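Local structure of IclR transcriptional regulator (Thermotoga maritima, 1MKM) at residues A137-E150 against V200-G214. The protein probably binds DNA as a transcriptional regulator of the IclR family, with a winged helix-turn-helix domain and a zinc-binding C-terminal domain. Residues are numbered along the deposited sequence; the frame is centred on the assembly and turned at random.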
loop_
_atom_site.group_PDB
_atom_site.type_symbol
_atom_site.label_atom_id
_atom_site.label_comp_id
_atom_site.label_asym_id
_atom_site.label_seq_id
_atom_site.Cartn_x
_atom_site.Cartn_y
_atom_site.Cartn_z
ATOM N N ALA B 137 -28.615 5.154 -21.884
ATOM C CA ALA B 137 -29.546 6.205 -21.456
ATOM C C ALA B 137 -29.100 7.617 -21.831
ATOM O O ALA B 137 -29.837 8.364 -22.484
ATOM C CB ALA B 137 -29.776 6.125 -19.956
ATOM N N SER B 138 -27.909 8.004 -21.396
ATOM C CA SER B 138 -27.409 9.326 -21.742
ATOM C C SER B 138 -27.381 9.433 -23.284
ATOM O O SER B 138 -27.492 10.523 -23.847
ATOM C CB SER B 138 -26.004 9.525 -21.147
ATOM O OG SER B 138 -25.143 8.440 -21.462
ATOM N N GLY B 139 -27.246 8.290 -23.953
ATOM C CA GLY B 139 -27.216 8.269 -25.404
ATOM C C GLY B 139 -28.557 8.595 -26.042
ATOM O O GLY B 139 -28.662 9.527 -26.836
ATOM N N LYS B 140 -29.587 7.824 -25.706
ATOM C CA LYS B 140 -30.920 8.062 -26.249
ATOM C C LYS B 140 -31.403 9.416 -25.763
ATOM O O LYS B 140 -32.079 10.140 -26.482
ATOM C CB LYS B 140 -31.880 6.958 -25.803
ATOM C CG LYS B 140 -31.481 5.584 -26.313
ATOM C CD LYS B 140 -32.397 4.486 -25.814
ATOM C CE LYS B 140 -32.268 4.294 -24.313
ATOM N NZ LYS B 140 -33.040 3.104 -23.852
ATOM N N SER B 141 -31.049 9.757 -24.532
ATOM C CA SER B 141 -31.426 11.046 -23.971
ATOM C C SER B 141 -30.940 12.142 -24.934
ATOM O O SER B 141 -31.553 13.202 -25.046
ATOM C CB SER B 141 -30.778 11.210 -22.589
ATOM O OG SER B 141 -31.315 12.297 -21.857
ATOM N N ILE B 142 -29.838 11.879 -25.635
ATOM C CA ILE B 142 -29.287 12.848 -26.586
ATOM C C ILE B 142 -29.978 12.712 -27.938
ATOM O O ILE B 142 -30.210 13.707 -28.631
ATOM C CB ILE B 142 -27.761 12.659 -26.779
ATOM C CG1 ILE B 142 -27.019 13.068 -25.502
ATOM C CG2 ILE B 142 -27.271 13.489 -27.967
ATOM C CD1 ILE B 142 -25.532 12.779 -25.533
ATOM N N LEU B 143 -30.303 11.474 -28.306
ATOM C CA LEU B 143 -30.987 11.196 -29.565
ATOM C C LEU B 143 -32.456 11.585 -29.495
ATOM O O LEU B 143 -33.207 11.379 -30.450
ATOM C CB LEU B 143 -30.889 9.709 -29.907
ATOM C CG LEU B 143 -29.743 9.300 -30.831
ATOM C CD1 LEU B 143 -29.802 7.795 -31.112
ATOM C CD2 LEU B 143 -29.860 10.095 -32.125
ATOM N N ALA B 144 -32.864 12.142 -28.359
ATOM C CA ALA B 144 -34.248 12.550 -28.166
ATOM C C ALA B 144 -34.390 14.053 -28.286
ATOM O O ALA B 144 -35.410 14.616 -27.896
ATOM C CB ALA B 144 -34.745 12.091 -26.800
ATOM N N PHE B 145 -33.360 14.706 -28.811
ATOM C CA PHE B 145 -33.392 16.152 -28.975
ATOM C C PHE B 145 -32.585 16.633 -30.169
ATOM O O PHE B 145 -32.490 17.836 -30.415
ATOM C CB PHE B 145 -32.909 16.856 -27.700
ATOM C CG PHE B 145 -33.902 16.812 -26.572
ATOM C CD1 PHE B 145 -34.004 15.689 -25.757
ATOM C CD2 PHE B 145 -34.767 17.884 -26.353
ATOM C CE1 PHE B 145 -34.953 15.630 -24.744
ATOM C CE2 PHE B 145 -35.719 17.836 -25.341
ATOM C CZ PHE B 145 -35.813 16.704 -24.535
ATOM N N VAL B 146 -31.993 15.695 -30.905
ATOM C CA VAL B 146 -31.229 16.059 -32.090
ATOM C C VAL B 146 -32.271 16.454 -33.123
ATOM O O VAL B 146 -33.262 15.744 -33.299
ATOM C CB VAL B 146 -30.403 14.862 -32.645
ATOM C CG1 VAL B 146 -29.363 14.431 -31.628
ATOM C CG2 VAL B 146 -31.323 13.692 -32.991
ATOM N N PRO B 147 -32.087 17.600 -33.797
ATOM C CA PRO B 147 -33.088 17.978 -34.795
ATOM C C PRO B 147 -33.524 16.771 -35.632
ATOM O O PRO B 147 -32.690 16.036 -36.173
ATOM C CB PRO B 147 -32.366 19.046 -35.602
ATOM C CG PRO B 147 -31.603 19.768 -34.528
ATOM C CD PRO B 147 -31.021 18.615 -33.716
ATOM N N GLU B 148 -34.839 16.566 -35.687
ATOM C CA GLU B 148 -35.475 15.472 -36.421
ATOM C C GLU B 148 -34.733 15.060 -37.686
ATOM O O GLU B 148 -34.554 13.870 -37.951
ATOM C CB GLU B 148 -36.912 15.873 -36.767
ATOM C CG GLU B 148 -37.061 17.341 -37.154
ATOM C CD GLU B 148 -36.238 17.714 -38.378
ATOM O OE1 GLU B 148 -36.569 17.235 -39.481
ATOM O OE2 GLU B 148 -35.254 18.475 -38.238
ATOM N N LYS B 149 -34.310 16.056 -38.462
ATOM C CA LYS B 149 -33.574 15.853 -39.708
ATOM C C LYS B 149 -32.337 14.997 -39.465
ATOM O O LYS B 149 -32.184 13.917 -40.047
ATOM C CB LYS B 149 -33.149 17.210 -40.274
ATOM C CG LYS B 149 -32.221 17.131 -41.470
ATOM C CD LYS B 149 -31.698 18.509 -41.832
ATOM C CE LYS B 149 -30.680 18.438 -42.956
ATOM N NZ LYS B 149 -30.023 19.753 -43.182
ATOM N N GLU B 150 -31.455 15.501 -38.605
ATOM C CA GLU B 150 -30.226 14.807 -38.253
ATOM C C GLU B 150 -30.605 13.427 -37.741
ATOM O O GLU B 150 -29.997 12.420 -38.109
ATOM C CB GLU B 150 -29.493 15.573 -37.155
ATOM C CG GLU B 150 -28.077 15.090 -36.913
ATOM C CD GLU B 150 -27.582 15.416 -35.516
ATOM O OE1 GLU B 150 -27.756 16.570 -35.067
ATOM O OE2 GLU B 150 -27.012 14.515 -34.868
ATOM N N VAL B 200 -30.132 5.989 -15.891
ATOM C CA VAL B 200 -31.140 7.017 -16.060
ATOM C C VAL B 200 -30.365 8.212 -16.602
ATOM O O VAL B 200 -29.329 8.576 -16.048
ATOM C CB VAL B 200 -31.828 7.396 -14.723
ATOM C CG1 VAL B 200 -32.674 8.636 -14.919
ATOM C CG2 VAL B 200 -32.701 6.250 -14.243
ATOM N N GLY B 201 -30.846 8.809 -17.687
ATOM C CA GLY B 201 -30.130 9.926 -18.265
ATOM C C GLY B 201 -30.974 11.101 -18.707
ATOM O O GLY B 201 -32.152 10.953 -19.031
ATOM N N VAL B 202 -30.337 12.270 -18.732
ATOM C CA VAL B 202 -30.953 13.535 -19.123
ATOM C C VAL B 202 -29.943 14.286 -20.005
ATOM O O VAL B 202 -28.733 14.144 -19.819
ATOM C CB VAL B 202 -31.268 14.388 -17.871
ATOM C CG1 VAL B 202 -31.888 15.710 -18.266
ATOM C CG2 VAL B 202 -32.189 13.625 -16.948
ATOM N N PRO B 203 -30.423 15.082 -20.979
ATOM C CA PRO B 203 -29.529 15.837 -21.872
ATOM C C PRO B 203 -28.973 17.134 -21.288
ATOM O O PRO B 203 -29.345 17.555 -20.197
ATOM C CB PRO B 203 -30.407 16.122 -23.093
ATOM C CG PRO B 203 -31.483 15.093 -23.019
ATOM C CD PRO B 203 -31.778 15.038 -21.546
ATOM N N ILE B 204 -28.077 17.755 -22.044
ATOM C CA ILE B 204 -27.455 19.021 -21.674
ATOM C C ILE B 204 -27.454 19.848 -22.954
ATOM O O ILE B 204 -26.781 19.486 -23.915
ATOM C CB ILE B 204 -25.987 18.837 -21.225
ATOM C CG1 ILE B 204 -25.909 18.076 -19.898
ATOM C CG2 ILE B 204 -25.326 20.202 -21.075
ATOM C CD1 ILE B 204 -26.205 18.936 -18.663
ATOM N N PHE B 205 -28.195 20.954 -22.972
ATOM C CA PHE B 205 -28.270 21.795 -24.165
ATOM C C PHE B 205 -27.274 22.959 -24.166
ATOM O O PHE B 205 -26.803 23.413 -23.112
ATOM C CB PHE B 205 -29.700 22.320 -24.335
ATOM C CG PHE B 205 -30.735 21.233 -24.357
ATOM C CD1 PHE B 205 -31.776 21.220 -23.428
ATOM C CD2 PHE B 205 -30.643 20.185 -25.280
ATOM C CE1 PHE B 205 -32.710 20.173 -23.413
ATOM C CE2 PHE B 205 -31.570 19.136 -25.274
ATOM C CZ PHE B 205 -32.604 19.130 -24.340
ATOM N N ASP B 206 -26.963 23.438 -25.368
ATOM C CA ASP B 206 -26.014 24.528 -25.554
ATOM C C ASP B 206 -26.700 25.828 -25.957
ATOM O O ASP B 206 -27.853 26.071 -25.605
ATOM C CB ASP B 206 -25.000 24.133 -26.628
ATOM C CG ASP B 206 -25.637 23.979 -27.998
ATOM O OD1 ASP B 206 -26.828 23.609 -28.062
ATOM O OD2 ASP B 206 -24.945 24.220 -29.010
ATOM N N HIS B 207 -25.968 26.662 -26.692
ATOM C CA HIS B 207 -26.477 27.943 -27.177
ATOM C C HIS B 207 -27.868 27.797 -27.796
ATOM O O HIS B 207 -28.870 28.213 -27.221
ATOM C CB HIS B 207 -25.530 28.515 -28.237
ATOM C CG HIS B 207 -24.400 29.324 -27.679
ATOM N ND1 HIS B 207 -23.763 29.004 -26.501
ATOM C CD2 HIS B 207 -23.769 30.419 -28.164
ATOM C CE1 HIS B 207 -22.786 29.868 -26.283
ATOM N NE2 HIS B 207 -22.768 30.736 -27.277
ATOM N N ASN B 208 -27.902 27.194 -28.978
ATOM C CA ASN B 208 -29.132 26.992 -29.730
ATOM C C ASN B 208 -29.874 25.724 -29.321
ATOM O O ASN B 208 -30.499 25.063 -30.153
ATOM C CB ASN B 208 -28.800 26.939 -31.221
ATOM C CG ASN B 208 -27.749 27.963 -31.616
ATOM O OD1 ASN B 208 -26.613 27.917 -31.140
ATOM N ND2 ASN B 208 -28.125 28.897 -32.486
ATOM N N GLY B 209 -29.794 25.386 -28.039
ATOM C CA GLY B 209 -30.473 24.206 -27.536
ATOM C C GLY B 209 -30.282 22.919 -28.324
ATOM O O GLY B 209 -31.257 22.265 -28.702
ATOM N N TYR B 210 -29.031 22.556 -28.585
ATOM C CA TYR B 210 -28.725 21.323 -29.300
ATOM C C TYR B 210 -28.231 20.337 -28.229
ATOM O O TYR B 210 -27.677 20.753 -27.202
ATOM C CB TYR B 210 -27.637 21.585 -30.358
ATOM C CG TYR B 210 -27.201 20.366 -31.158
ATOM C CD1 TYR B 210 -27.987 19.856 -32.204
ATOM C CD2 TYR B 210 -25.998 19.717 -30.870
ATOM C CE1 TYR B 210 -27.576 18.723 -32.946
ATOM C CE2 TYR B 210 -25.583 18.590 -31.598
ATOM C CZ TYR B 210 -26.375 18.096 -32.633
ATOM O OH TYR B 210 -25.960 16.962 -33.315
ATOM N N PRO B 211 -28.458 19.024 -28.428
ATOM C CA PRO B 211 -28.007 18.039 -27.438
ATOM C C PRO B 211 -26.511 17.737 -27.576
ATOM O O PRO B 211 -26.119 16.821 -28.299
ATOM C CB PRO B 211 -28.872 16.824 -27.752
ATOM C CG PRO B 211 -28.976 16.899 -29.247
ATOM C CD PRO B 211 -29.263 18.373 -29.480
ATOM N N VAL B 212 -25.683 18.505 -26.876
ATOM C CA VAL B 212 -24.238 18.321 -26.932
ATOM C C VAL B 212 -23.671 17.416 -25.845
ATOM O O VAL B 212 -22.479 17.106 -25.862
ATOM C CB VAL B 212 -23.500 19.654 -26.815
ATOM C CG1 VAL B 212 -23.942 20.586 -27.916
ATOM C CG2 VAL B 212 -23.747 20.256 -25.436
ATOM N N ALA B 213 -24.501 16.996 -24.896
ATOM C CA ALA B 213 -23.997 16.143 -23.827
ATOM C C ALA B 213 -25.035 15.245 -23.182
ATOM O O ALA B 213 -26.237 15.402 -23.385
ATOM C CB ALA B 213 -23.332 16.993 -22.763
ATOM N N GLY B 214 -24.542 14.298 -22.396
ATOM C CA GLY B 214 -25.417 13.382 -21.709
ATOM C C GLY B 214 -24.859 13.099 -20.334
ATOM O O GLY B 214 -23.667 12.834 -20.190
#
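Ile142 of helix 137-143 lies against Pro211 and Ala213 on one face of the antiparallel sheet in the GAF-like C-terminal domain of this IclR regulator, where the hairpin of strands 197-205 and 211-220 carries the helix and the loop after it. The tight part runs from the start of the helix to Val146. Ser138 and Gly201 bring their CA atoms to 4.5 Å, and Gly201 and Gly214, having no side chains, let the helix backbone settle onto the two strands. Ala137 CB rests on the Gly201 backbone, next to a bound zinc ion and close to Asp189 and Cys199, known zinc ligands of this protein. With CG1 beside its own backbone N (chi1 -69°), Ile142 runs CG1 and CD1 along the Ala213 carbonyl, while CG2 meets Pro211 CB at 3.7 Å; Ile102 and Lys104 of strand 98-105 also touch this side chain. Further on, Val146 CG1 presses closely on Pro211 CG, 3.5 Å away. Phe145, partly exposed, takes Phe205 CZ over one face, the planes inclined at 54° with centroids 4.8 Å apart, and its CD1 reaches Pro203 CG; Tyr249 meets the Phe205 ring as well. Toward the hairpin turn the contact thins out into exposed loop, and just two residues of 137-150 reach the Tyr210 ring, both at its edge: Pro147 through CD, 3.5 Å from CE1, and Glu150. Tyr210 CG stands anti to the backbone N, carrying the phenol out to Glu150. Lys104 NZ is hydrogen-bonded to the phenol oxygen as well and forms a long, weak ion pair with Glu150 OE2, which probably favours a charged carboxylate. Tyr210 OH donates to Glu150 OE1 over 2.5 Å, meeting the syn side 24° out of the carboxylate plane.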